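Local coordinates for VP1 (Polyomavirus HPyV6, PDB 4PCG), which probably forms the outer shell of the virion as the major capsid protein, assembling into pentamers and taking part in attachment to host cells, at residues B[133-137]-B[138-142]; B[223-226]-B[227-231]. All coordinates share one frame; numbering follows the deposited sequence.

Contact 1. Residues B[133-137]-B[138-142]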
loop_
_atom_site.group_PDB
_atom_site.type_symbol
_atom_site.label_atom_id
_atom_site.label_comp_id
_atom_site.label_asym_id
_atom_site.label_seq_id
_atom_site.Cartn_x
_atom_site.Cartn_y
_atom_site.Cartn_z
ATOM N N ILE B 133 -28.159 -9.852 -2.453
ATOM C CA ILE B 133 -27.883 -11.015 -1.624
ATOM C C ILE B 133 -27.964 -10.662 -0.143
ATOM O O ILE B 133 -27.389 -9.683 0.302
ATOM C CB ILE B 133 -26.485 -11.589 -1.936
ATOM C CG1 ILE B 133 -26.460 -12.118 -3.380
ATOM C CG2 ILE B 133 -26.142 -12.742 -1.014
ATOM C CD1 ILE B 133 -25.076 -12.382 -3.911
ATOM N N ASN B 134 -28.732 -11.457 0.581
ATOM C CA ASN B 134 -28.786 -11.370 2.045
ATOM C C ASN B 134 -27.636 -12.193 2.593
ATOM O O ASN B 134 -27.583 -13.390 2.363
ATOM C CB ASN B 134 -30.125 -11.894 2.560
ATOM C CG ASN B 134 -30.285 -11.689 4.053
ATOM O OD1 ASN B 134 -29.316 -11.767 4.808
ATOM N ND2 ASN B 134 -31.509 -11.425 4.486
ATOM N N PRO B 135 -26.685 -11.539 3.288
ATOM C CA PRO B 135 -25.483 -12.231 3.735
ATOM C C PRO B 135 -25.708 -13.225 4.870
ATOM O O PRO B 135 -24.839 -14.061 5.125
ATOM C CB PRO B 135 -24.572 -11.105 4.213
ATOM C CG PRO B 135 -25.438 -9.931 4.445
ATOM C CD PRO B 135 -26.659 -10.095 3.581
ATOM N N ASP B 136 -26.844 -13.129 5.562
ATOM C CA ASP B 136 -27.102 -13.997 6.730
ATOM C C ASP B 136 -28.607 -14.214 6.809
ATOM O O ASP B 136 -29.258 -13.697 7.699
ATOM C CB ASP B 136 -26.580 -13.323 7.999
ATOM C CG ASP B 136 -26.388 -14.298 9.174
ATOM O OD1 ASP B 136 -26.611 -15.510 9.001
ATOM O OD2 ASP B 136 -25.987 -13.831 10.260
ATOM N N PRO B 137 -29.173 -14.946 5.847
ATOM C CA PRO B 137 -30.627 -14.902 5.688
ATOM C C PRO B 137 -31.410 -15.606 6.817
ATOM O O PRO B 137 -32.597 -15.375 6.956
ATOM C CB PRO B 137 -30.849 -15.595 4.342
ATOM C CG PRO B 137 -29.698 -16.521 4.221
ATOM C CD PRO B 137 -28.540 -15.769 4.811
ATOM N N GLU B 138 -30.749 -16.414 7.628
ATOM C CA GLU B 138 -31.425 -17.021 8.780
ATOM C C GLU B 138 -31.695 -15.989 9.877
ATOM O O GLU B 138 -32.620 -16.159 10.666
ATOM C CB GLU B 138 -30.609 -18.190 9.337
ATOM C CG GLU B 138 -30.423 -19.326 8.340
ATOM C CD GLU B 138 -30.283 -20.682 9.004
ATOM O OE1 GLU B 138 -29.547 -20.790 10.009
ATOM O OE2 GLU B 138 -30.915 -21.644 8.521
ATOM N N ARG B 139 -30.902 -14.923 9.916
ATOM C CA ARG B 139 -30.985 -13.926 10.972
ATOM C C ARG B 139 -31.244 -12.509 10.519
ATOM O O ARG B 139 -31.674 -11.706 11.323
ATOM C CB ARG B 139 -29.687 -13.887 11.769
ATOM C CG ARG B 139 -29.566 -14.894 12.887
ATOM C CD ARG B 139 -28.115 -14.983 13.352
ATOM N NE ARG B 139 -27.304 -15.578 12.294
ATOM C CZ ARG B 139 -27.188 -16.883 12.068
ATOM N NH1 ARG B 139 -27.775 -17.767 12.855
ATOM N NH2 ARG B 139 -26.449 -17.314 11.060
ATOM N N MET B 140 -30.908 -12.149 9.286
ATOM C CA MET B 140 -30.950 -10.740 8.923
ATOM C C MET B 140 -32.164 -10.436 8.069
ATOM O O MET B 140 -32.515 -11.223 7.201
ATOM C CB MET B 140 -29.679 -10.322 8.182
ATOM C CG MET B 140 -29.353 -8.857 8.367
ATOM S SD MET B 140 -28.065 -8.281 7.264
ATOM C CE MET B 140 -29.006 -7.964 5.787
ATOM N N ASN B 141 -32.784 -9.288 8.328
ATOM C CA ASN B 141 -33.925 -8.813 7.571
ATOM C C ASN B 141 -33.582 -7.489 6.910
ATOM O O ASN B 141 -32.658 -6.785 7.326
ATOM C CB ASN B 141 -35.135 -8.658 8.508
ATOM C CG ASN B 141 -35.473 -9.956 9.215
ATOM O OD1 ASN B 141 -35.880 -10.917 8.578
ATOM N ND2 ASN B 141 -35.275 -9.998 10.536
ATOM N N VAL B 142 -34.295 -7.165 5.840
ATOM C CA VAL B 142 -34.173 -5.859 5.200
ATOM C C VAL B 142 -35.489 -5.134 5.438
ATOM O O VAL B 142 -36.567 -5.651 5.143
ATOM C CB VAL B 142 -33.897 -5.975 3.671
ATOM C CG1 VAL B 142 -33.794 -4.608 3.041
ATOM C CG2 VAL B 142 -32.612 -6.740 3.425
#
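The guanidinium of Arg139 meets the carboxylate of Asp136 side-on, with NE and NH2 each taking one oxygen. NE reaches OD2 of Asp136 at 3.0 Å on a nearly straight bond, 171°, and this oxygen sits at the edge of the guanidinium, in its plane. The other arm, NH2 of Arg139 to OD1 of Asp136, is shorter at 2.7 Å but more bent, with OD1 tilted from the guanidinium plane and using its syn lone pair. The two flat groups stand 53° apart, so this two-pronged salt bridge has its planes well away from coplanar. The bend of the Arg139 chain at chi3 turns the guanidinium back to meet the carboxylate. From a second subunit Tyr241 makes a cation-pi contact with the same arginine, placing the ion pair at the pentamer interface.

The amide of Asn134 works at both ends. Its CG lies anti to the backbone N (chi1 -174°), which carries ND2 over to O of Met140, 2.9 Å away; that oxygen lies in the amide plane, although ND2 itself stands above the carbonyl plane of Met140. OD1 of Asn134 accepts from N of Asp136 at 2.9 Å.

Beside OD1 of the amide, CE of Met140 reaches CD of Pro135 at 3.9 Å, an apolar contact on a side chain that also packs on Leu53 and Ile176. The backbone is drawn in by O of Asp136, which receives N of Arg139 at 3.0 Å and N of Met140 at 2.8 Å. An Asx turn at Asn134 thus opens a compact loop with two prolines at the subunit interface, which the salt bridge and the paired bonds to O of Asp136 close just ahead of strand 141-142.

Contact 2. Residues B[223-226]-B[227-231]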
loop_
_atom_site.group_PDB
_atom_site.type_symbol
_atom_site.label_atom_id
_atom_site.label_comp_id
_atom_site.label_asym_id
_atom_site.label_seq_id
_atom_site.Cartn_x
_atom_site.Cartn_y
_atom_site.Cartn_z
ATOM N N CYS B 223 -25.162 6.115 -25.799
ATOM C CA CYS B 223 -26.346 6.578 -25.064
ATOM C C CYS B 223 -27.601 6.380 -25.881
ATOM O O CYS B 223 -28.263 7.319 -26.301
ATOM C CB CYS B 223 -26.135 8.003 -24.546
ATOM S SG CYS B 223 -24.785 8.029 -23.342
ATOM N N LEU B 224 -27.938 5.109 -26.103
ATOM C CA LEU B 224 -29.001 4.736 -27.013
ATOM C C LEU B 224 -30.399 5.127 -26.516
ATOM O O LEU B 224 -31.305 5.263 -27.312
ATOM C CB LEU B 224 -28.939 3.227 -27.294
ATOM C CG LEU B 224 -27.610 2.774 -27.937
ATOM C CD1 LEU B 224 -27.502 1.260 -27.998
ATOM C CD2 LEU B 224 -27.436 3.393 -29.288
ATOM N N PHE B 225 -30.543 5.294 -25.213
ATOM C CA PHE B 225 -31.813 5.689 -24.615
ATOM C C PHE B 225 -31.862 7.193 -24.453
ATOM O O PHE B 225 -32.821 7.716 -23.903
ATOM C CB PHE B 225 -31.987 5.044 -23.224
ATOM C CG PHE B 225 -32.325 3.573 -23.238
ATOM C CD1 PHE B 225 -32.628 2.877 -24.398
ATOM C CD2 PHE B 225 -32.325 2.873 -22.019
ATOM C CE1 PHE B 225 -32.932 1.522 -24.359
ATOM C CE2 PHE B 225 -32.646 1.532 -21.977
ATOM C CZ PHE B 225 -32.949 0.861 -23.137
ATOM N N GLY B 226 -30.826 7.915 -24.900
ATOM C CA GLY B 226 -30.905 9.394 -24.927
ATOM C C GLY B 226 -30.451 10.084 -23.650
ATOM O O GLY B 226 -30.617 11.298 -23.500
ATOM N N ALA B 227 -29.869 9.319 -22.733
ATOM C CA ALA B 227 -29.410 9.837 -21.458
ATOM C C ALA B 227 -28.126 9.152 -21.027
ATOM O O ALA B 227 -27.810 8.067 -21.501
ATOM C CB ALA B 227 -30.507 9.632 -20.406
ATOM N N ILE B 228 -27.419 9.767 -20.077
ATOM C CA ILE B 228 -26.322 9.130 -19.388
ATOM C C ILE B 228 -26.811 8.765 -17.991
ATOM O O ILE B 228 -27.482 9.558 -17.339
ATOM C CB ILE B 228 -25.034 9.981 -19.387
ATOM C CG1 ILE B 228 -23.825 9.203 -18.863
ATOM C CG2 ILE B 228 -25.194 11.303 -18.658
ATOM C CD1 ILE B 228 -23.333 8.151 -19.827
ATOM N N TYR B 229 -26.457 7.566 -17.552
ATOM C CA TYR B 229 -26.866 7.038 -16.247
ATOM C C TYR B 229 -25.639 7.037 -15.374
ATOM O O TYR B 229 -24.651 6.346 -15.686
ATOM C CB TYR B 229 -27.375 5.605 -16.412
ATOM C CG TYR B 229 -28.705 5.547 -17.103
ATOM C CD1 TYR B 229 -28.805 5.762 -18.477
ATOM C CD2 TYR B 229 -29.882 5.314 -16.385
ATOM C CE1 TYR B 229 -30.030 5.751 -19.114
ATOM C CE2 TYR B 229 -31.106 5.288 -17.020
ATOM C CZ TYR B 229 -31.166 5.492 -18.380
ATOM O OH TYR B 229 -32.364 5.476 -19.027
ATOM N N LEU B 230 -25.707 7.774 -14.268
ATOM C CA LEU B 230 -24.627 7.849 -13.323
ATOM C C LEU B 230 -25.081 7.218 -12.038
ATOM O O LEU B 230 -26.184 7.481 -11.605
ATOM C CB LEU B 230 -24.244 9.303 -13.077
ATOM C CG LEU B 230 -23.875 10.120 -14.323
ATOM C CD1 LEU B 230 -23.579 11.564 -13.922
ATOM C CD2 LEU B 230 -22.655 9.516 -14.992
ATOM N N THR B 231 -24.234 6.382 -11.450
ATOM C CA THR B 231 -24.563 5.724 -10.172
ATOM C C THR B 231 -23.349 5.755 -9.260
ATOM O O THR B 231 -22.219 5.526 -9.705
ATOM C CB THR B 231 -25.030 4.271 -10.421
ATOM O OG1 THR B 231 -25.994 4.236 -11.486
ATOM C CG2 THR B 231 -25.699 3.719 -9.217
HETATM O O HOH W 1 -28.719 5.997 -22.959
#
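SG of Cys223 lies 3.8 Å from CD1 of Ile228, the apolar contact that joins the start of the turn to the strand leaving it. The Cys223 side chain also runs alongside the backbone of Ala227, with CB 3.5 Å from O of Ala227. On the Ile228 side, CG1 is anti to the backbone N (chi1 -170°), and the chain bends at chi2 to carry CD1 to the sulfur.

A second contact bridges the turn from Phe225. The hydroxyl of Tyr229 comes to the edge of the phenyl ring, near its plane, with OH 4.0 Å from CD2 of Phe225. The two aromatic side chains run at a slant to each other and meet through the phenol oxygen, without stacking.

What positions these groups is the backbone. Residues 223-226 form a type I beta turn closed by N of Gly226 to O of Cys223 at 3.0 Å. Gly226, the last residue of the turn, has phi 89°, where a side chain would be jammed against the preceding carbonyl oxygen; glycine therefore suits the site. One water completes the link: it accepts from N of Phe225 at 3.0 Å and donates to O of Ala227 at 2.7 Å, tying the turn to the first residue of the strand where no direct hydrogen bond joins the two segments.

Further out, Phe269 of strand 256-274 packs on both Cys223 and Ile228, while Val65 of strand 62-67 touches Ala227 and Tyr229. Backbone bonds from Ile228 to Val66 and from Tyr229 to Gly124 set strand 227-239 between strands 62-67 and 117-124. The turn thus carries the chain from strand 211-222, paired with 79-93, across to strand 227-239: in the VP1 jelly roll, the step from one sheet of the sandwich to the other.

Overall arrangement
From the N terminus the chain first builds strands 9-27, 52-53, 62-67, 79-93 and 117-124 before reaching contact 1. There, residues 133-142 close the loop between strands 129-132 and 141-142, and the latter pairs in parallel with strand 52-53 near the bound sodium ion. The chain then runs through strands 187-194 and 211-222 to contact 2, where 223-231 turns it into strand 227-239. The contacts follow in series, neither nesting nor crossing, with centres about 33 Å apart and nearest atoms about 15 Å apart. Contact 1 faces a second subunit, whereas contact 2 links strand 211-222 to strand 227-239, and so the two sheets of the jelly roll, with no other chain touching it.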